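Xyn30D (PDB 4QB6) is a modular, probably endo-1,4-beta-xylan-cleaving enzyme whose family 35 carbohydrate-binding module, the part described here, binds calcium and glucuronic acid-bearing sugars. Local coordinates at residues W78-K92 with E152-S164. Numbering follows the deposited sequence.
With CA (calcium ion), chain D; CA (calcium ion), chain C; GCU (alpha-D-glucopyranuronic acid), chain B.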
loop_
_atom_site.group_PDB
_atom_site.type_symbol
_atom_site.label_atom_id
_atom_site.label_comp_id
_atom_site.label_asym_id
_atom_site.label_seq_id
_atom_site.Cartn_x
_atom_site.Cartn_y
_atom_site.Cartn_z
ATOM N N TRP A 78 4.396 -0.332 6.803
ATOM C CA TRP A 78 5.365 0.759 6.824
ATOM C C TRP A 78 5.506 1.205 8.255
ATOM O O TRP A 78 4.546 1.544 8.918
ATOM C CB TRP A 78 4.881 1.912 5.948
ATOM C CG TRP A 78 4.967 1.666 4.490
ATOM C CD1 TRP A 78 6.013 1.989 3.674
ATOM C CD2 TRP A 78 3.973 1.061 3.650
ATOM N NE1 TRP A 78 5.732 1.625 2.394
ATOM C CE2 TRP A 78 4.496 1.049 2.344
ATOM C CE3 TRP A 78 2.701 0.518 3.870
ATOM C CZ2 TRP A 78 3.786 0.564 1.261
ATOM C CZ3 TRP A 78 1.997 0.025 2.802
ATOM C CH2 TRP A 78 2.548 0.034 1.503
ATOM N N ASN A 79 6.706 1.245 8.814
ATOM C CA ASN A 79 6.823 1.648 10.232
ATOM C C ASN A 79 7.406 3.032 10.411
ATOM O O ASN A 79 7.654 3.484 11.550
ATOM C CB ASN A 79 7.726 0.679 10.975
ATOM C CG ASN A 79 9.109 0.637 10.364
ATOM O OD1 ASN A 79 9.291 0.082 9.276
ATOM N ND2 ASN A 79 10.082 1.261 11.027
ATOM N N ALA A 80 7.680 3.718 9.321
ATOM C CA ALA A 80 8.285 5.040 9.452
ATOM C C ALA A 80 7.736 6.110 8.502
ATOM O O ALA A 80 8.478 6.799 7.842
ATOM C CB ALA A 80 9.788 4.926 9.300
ATOM N N ILE A 81 6.419 6.288 8.524
ATOM C CA ILE A 81 5.816 7.384 7.771
ATOM C C ILE A 81 5.781 8.630 8.623
ATOM O O ILE A 81 5.153 8.696 9.688
ATOM C CB ILE A 81 4.407 7.100 7.324
ATOM C CG1 ILE A 81 4.440 6.007 6.276
ATOM C CG2 ILE A 81 3.781 8.366 6.754
ATOM C CD1 ILE A 81 3.091 5.384 6.108
ATOM N N ASN A 82 6.462 9.618 8.116
ATOM C CA ASN A 82 6.884 10.709 8.913
ATOM C C ASN A 82 6.249 11.974 8.360
ATOM O O ASN A 82 6.605 12.400 7.267
ATOM C CB ASN A 82 8.406 10.705 8.834
ATOM C CG ASN A 82 9.042 11.619 9.823
ATOM O OD1 ASN A 82 10.182 11.393 10.233
ATOM N ND2 ASN A 82 8.361 12.670 10.173
ATOM N N ASN A 83 5.315 12.536 9.141
ATOM C CA ASN A 83 4.462 13.655 8.758
ATOM C C ASN A 83 4.815 14.946 9.498
ATOM O O ASN A 83 5.217 14.911 10.661
ATOM C CB ASN A 83 2.996 13.319 9.043
ATOM C CG ASN A 83 2.492 12.148 8.224
ATOM O OD1 ASN A 83 2.865 11.979 7.058
ATOM N ND2 ASN A 83 1.664 11.338 8.830
ATOM N N MET A 84 4.633 16.088 8.852
ATOM C CA MET A 84 4.909 17.390 9.496
ATOM C C MET A 84 3.815 17.804 10.451
ATOM O O MET A 84 4.063 18.467 11.477
ATOM C CB MET A 84 5.065 18.504 8.465
ATOM C CG MET A 84 6.187 18.278 7.467
ATOM S SD MET A 84 7.818 18.470 8.179
ATOM N N THR A 85 2.588 17.429 10.123
ATOM C CA THR A 85 1.412 17.861 10.890
ATOM C C THR A 85 0.409 16.728 11.095
ATOM O O THR A 85 0.461 15.711 10.392
ATOM C CB THR A 85 0.632 18.958 10.157
ATOM O OG1 THR A 85 0.112 18.430 8.915
ATOM C CG2 THR A 85 1.516 20.172 9.913
ATOM N N THR A 86 -0.472 16.901 12.059
ATOM C CA THR A 86 -1.591 16.015 12.294
ATOM C C THR A 86 -2.728 16.472 11.442
ATOM O O THR A 86 -3.089 17.656 11.430
ATOM C CB THR A 86 -1.992 16.052 13.768
ATOM O OG1 THR A 86 -0.904 15.523 14.542
ATOM C CG2 THR A 86 -3.277 15.238 14.020
ATOM N N GLY A 87 -3.326 15.547 10.698
ATOM C CA GLY A 87 -4.477 15.876 9.882
ATOM C C GLY A 87 -4.735 14.824 8.838
ATOM O O GLY A 87 -4.157 13.729 8.840
ATOM N N THR A 88 -5.609 15.148 7.927
ATOM C CA THR A 88 -5.993 14.242 6.854
ATOM C C THR A 88 -4.869 14.199 5.834
ATOM O O THR A 88 -4.348 15.227 5.400
ATOM C CB THR A 88 -7.292 14.690 6.191
ATOM O OG1 THR A 88 -8.301 14.739 7.199
ATOM C CG2 THR A 88 -7.709 13.753 5.088
ATOM N N LYS A 89 -4.490 12.988 5.454
ATOM C CA LYS A 89 -3.467 12.753 4.448
ATOM C C LYS A 89 -4.038 12.051 3.246
ATOM O O LYS A 89 -4.911 11.162 3.396
ATOM C CB LYS A 89 -2.343 11.887 5.006
ATOM C CG LYS A 89 -1.761 12.348 6.325
ATOM C CD LYS A 89 -1.250 13.777 6.328
ATOM C CE LYS A 89 -0.800 14.185 7.712
ATOM N NZ LYS A 89 -0.461 15.626 7.765
ATOM N N ASN A 90 -3.550 12.407 2.068
ATOM C CA ASN A 90 -3.771 11.658 0.829
ATOM C C ASN A 90 -2.711 10.593 0.728
ATOM O O ASN A 90 -1.517 10.911 0.714
ATOM C CB ASN A 90 -3.674 12.580 -0.380
ATOM C CG ASN A 90 -4.767 13.605 -0.423
ATOM O OD1 ASN A 90 -5.839 13.399 0.085
ATOM N ND2 ASN A 90 -4.481 14.756 -1.030
ATOM N N VAL A 91 -3.092 9.326 0.764
ATOM C CA VAL A 91 -2.173 8.215 0.608
ATOM C C VAL A 91 -2.440 7.604 -0.748
ATOM O O VAL A 91 -3.544 7.086 -0.989
ATOM C CB VAL A 91 -2.305 7.173 1.737
ATOM C CG1 VAL A 91 -1.351 6.028 1.505
ATOM C CG2 VAL A 91 -2.064 7.825 3.098
ATOM N N LYS A 92 -1.480 7.710 -1.636
ATOM C CA LYS A 92 -1.607 7.282 -3.017
ATOM C C LYS A 92 -0.793 6.041 -3.244
ATOM O O LYS A 92 0.434 6.063 -3.155
ATOM C CB LYS A 92 -1.187 8.415 -3.948
ATOM C CG LYS A 92 -1.264 8.048 -5.430
ATOM C CD LYS A 92 -0.979 9.245 -6.328
ATOM C CE LYS A 92 0.407 9.792 -6.165
ATOM N NZ LYS A 92 0.580 10.985 -7.052
ATOM N N GLU A 152 -6.891 -11.774 -1.765
ATOM C CA GLU A 152 -5.465 -11.576 -2.078
ATOM C C GLU A 152 -5.240 -10.066 -2.287
ATOM O O GLU A 152 -6.005 -9.242 -1.768
ATOM C CB GLU A 152 -5.011 -12.496 -3.232
ATOM C CG GLU A 152 -3.696 -13.223 -2.993
ATOM C CD GLU A 152 -2.548 -12.808 -3.887
ATOM O OE1 GLU A 152 -2.349 -11.593 -4.118
ATOM O OE2 GLU A 152 -1.784 -13.681 -4.357
ATOM N N GLY A 153 -4.170 -9.686 -2.962
ATOM C CA GLY A 153 -3.885 -8.253 -3.080
ATOM C C GLY A 153 -3.315 -7.878 -4.405
ATOM O O GLY A 153 -2.800 -8.706 -5.135
ATOM N N PRO A 154 -3.325 -6.584 -4.724
ATOM C CA PRO A 154 -2.602 -6.104 -5.886
ATOM C C PRO A 154 -1.101 -6.198 -5.663
ATOM O O PRO A 154 -0.654 -6.204 -4.524
ATOM C CB PRO A 154 -3.041 -4.654 -5.963
ATOM C CG PRO A 154 -3.240 -4.263 -4.548
ATOM C CD PRO A 154 -3.808 -5.491 -3.877
ATOM N N ASN A 155 -0.311 -6.240 -6.721
ATOM C CA ASN A 155 1.110 -6.093 -6.553
ATOM C C ASN A 155 1.383 -4.623 -6.203
ATOM O O ASN A 155 0.856 -3.718 -6.871
ATOM C CB ASN A 155 1.875 -6.485 -7.792
ATOM C CG ASN A 155 1.883 -7.968 -8.047
ATOM O OD1 ASN A 155 1.553 -8.780 -7.186
ATOM N ND2 ASN A 155 2.332 -8.338 -9.237
ATOM N N MET A 156 2.166 -4.346 -5.173
ATOM C CA MET A 156 2.236 -3.019 -4.580
ATOM C C MET A 156 3.605 -2.429 -4.767
ATOM O O MET A 156 4.609 -3.004 -4.319
ATOM C CB MET A 156 1.909 -3.093 -3.085
ATOM C CG MET A 156 1.775 -1.739 -2.411
ATOM S SD MET A 156 0.499 -0.681 -3.083
ATOM C CE MET A 156 -0.959 -1.553 -2.760
ATOM N N ASP A 157 3.682 -1.284 -5.434
ATOM C CA ASP A 157 4.979 -0.668 -5.747
ATOM C C ASP A 157 5.456 0.285 -4.679
ATOM O O ASP A 157 6.612 0.204 -4.250
ATOM C CB ASP A 157 4.891 0.047 -7.097
ATOM C CG ASP A 157 6.216 0.559 -7.581
ATOM O OD1 ASP A 157 7.276 0.090 -7.139
ATOM O OD2 ASP A 157 6.153 1.456 -8.441
ATOM N N ASN A 158 4.601 1.194 -4.277
ATOM C CA ASN A 158 4.982 2.280 -3.359
ATOM C C ASN A 158 3.730 2.962 -2.878
ATOM O O ASN A 158 2.627 2.697 -3.411
ATOM C CB ASN A 158 5.989 3.276 -4.025
ATOM C CG ASN A 158 5.389 4.121 -5.118
ATOM O OD1 ASN A 158 6.014 4.337 -6.185
ATOM N ND2 ASN A 158 4.283 4.652 -4.873
ATOM N N ILE A 159 3.875 3.805 -1.871
ATOM C CA ILE A 159 2.860 4.780 -1.502
ATOM C C ILE A 159 3.455 6.165 -1.496
ATOM O O ILE A 159 4.682 6.352 -1.296
ATOM C CB ILE A 159 2.224 4.521 -0.131
ATOM C CG1 ILE A 159 3.281 4.489 0.980
ATOM C CG2 ILE A 159 1.410 3.260 -0.201
ATOM C CD1 ILE A 159 2.715 4.399 2.369
ATOM N N THR A 160 2.624 7.151 -1.764
ATOM C CA THR A 160 3.011 8.570 -1.602
ATOM C C THR A 160 2.061 9.174 -0.623
ATOM O O THR A 160 0.835 9.014 -0.762
ATOM C CB THR A 160 3.002 9.310 -2.924
ATOM O OG1 THR A 160 3.875 8.651 -3.841
ATOM C CG2 THR A 160 3.444 10.761 -2.760
ATOM N N VAL A 161 2.565 9.890 0.363
ATOM C CA VAL A 161 1.752 10.497 1.421
ATOM C C VAL A 161 1.902 11.997 1.294
ATOM O O VAL A 161 3.031 12.515 1.256
ATOM C CB VAL A 161 2.241 10.043 2.806
ATOM C CG1 VAL A 161 1.394 10.650 3.906
ATOM C CG2 VAL A 161 2.229 8.516 2.881
ATOM N N THR A 162 0.784 12.691 1.289
ATOM C CA THR A 162 0.732 14.137 1.083
ATOM C C THR A 162 -0.292 14.678 2.076
ATOM O O THR A 162 -1.288 14.031 2.395
ATOM C CB THR A 162 0.340 14.423 -0.389
ATOM O OG1 THR A 162 1.305 13.793 -1.268
ATOM C CG2 THR A 162 0.251 15.910 -0.680
ATOM N N ALA A 163 -0.065 15.863 2.618
ATOM C CA ALA A 163 -1.062 16.487 3.440
ATOM C C ALA A 163 -2.202 16.934 2.562
ATOM O O ALA A 163 -1.966 17.478 1.489
ATOM C CB ALA A 163 -0.469 17.686 4.155
ATOM N N SER A 164 -3.436 16.683 2.990
ATOM C CA SER A 164 -4.606 16.960 2.135
ATOM C C SER A 164 -4.880 18.453 2.053
ATOM O O SER A 164 -4.455 19.234 2.906
ATOM C CB SER A 164 -5.849 16.218 2.635
ATOM O OG SER A 164 -5.706 14.809 2.507
ATOM O OXT SER A 164 -5.537 18.906 1.110
HETATM CA CA CA D . 8.837 -0.150 -5.523
HETATM CA CA CA C . -0.165 -12.143 -5.324
HETATM C C1 GCU B . 0.630 -13.961 -10.925
HETATM C C2 GCU B . 1.634 -12.838 -10.967
HETATM C C3 GCU B . 1.902 -12.268 -9.591
HETATM C C4 GCU B . 0.523 -11.902 -8.898
HETATM C C5 GCU B . -0.340 -13.149 -8.867
HETATM C C6 GCU B . -1.654 -12.928 -8.241
HETATM O O2 GCU B . 2.838 -13.274 -11.647
HETATM O O3 GCU B . 2.717 -11.101 -9.586
HETATM O O4 GCU B . 0.797 -11.528 -7.530
HETATM O O5 GCU B . -0.525 -13.510 -10.221
HETATM O O6A GCU B . -1.696 -12.482 -7.086
HETATM O O6B GCU B . -2.678 -13.186 -8.861
HETATM O O HOH W 1 2.473 6.559 -5.089
HETATM O O HOH W 2 -0.161 -9.689 -5.167
HETATM O O HOH W 3 0.841 -14.304 -5.671
#
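Ile159 meets Trp78 where strand 155-163 lines one wall of the core of this carbohydrate-binding module's beta-sandwich. The strand runs antiparallel beside 87-92 (axes 4.5 Å apart) and faces 78-83 of the opposing sheet (8.8 Å). Just before it, Glu152 grips one calcium with both carboxylate oxygens, OE2 at 2.4 Å, and the same ion takes O4 and O6A of the glucuronic acid. Met156 CG meets the edge of the Trp78 ring near its plane. Asp157 binds the other calcium through O and OD1; a classic beta bulge sets it and Asn158 opposite Arg94, whose NH1 forms a salt bridge with Asp157 OD2. Ile159 has CG1 between its backbone N and carbonyl carbon (chi1 57°), which carries CD1 over the Trp78 five-membered ring, 3.9 Å from its centroid and 14° off the normal, a CH-pi contact; CG2 packs 3.8 Å from Trp78 CH2. A leucine in place of Trp78 would probably leave Ile159 CG2 without the six-membered ring and CD1 without its ring face. Thr160 and Lys92 exchange backbone hydrogen bonds, their side chains side by side on the face turned away from Trp78; water 1 joins Lys92 O to Thr160 OG1, which also hydrogen-bonds Thr39 OG1 of edge strand 38-41. Val161 turns back inward, CG2 against Ile81 CG2 at 4.2 Å. Backbone hydrogen bonds run from Asn90 N to Thr162 O and from Thr162 N to Asn90 O, and Lys89 CD packs on Ala163 CA. At the C-terminus, Ser164 N donates to Thr88 O at 3.0 Å, while Ser164 OG lies 2.8 Å from Asn90 OD1.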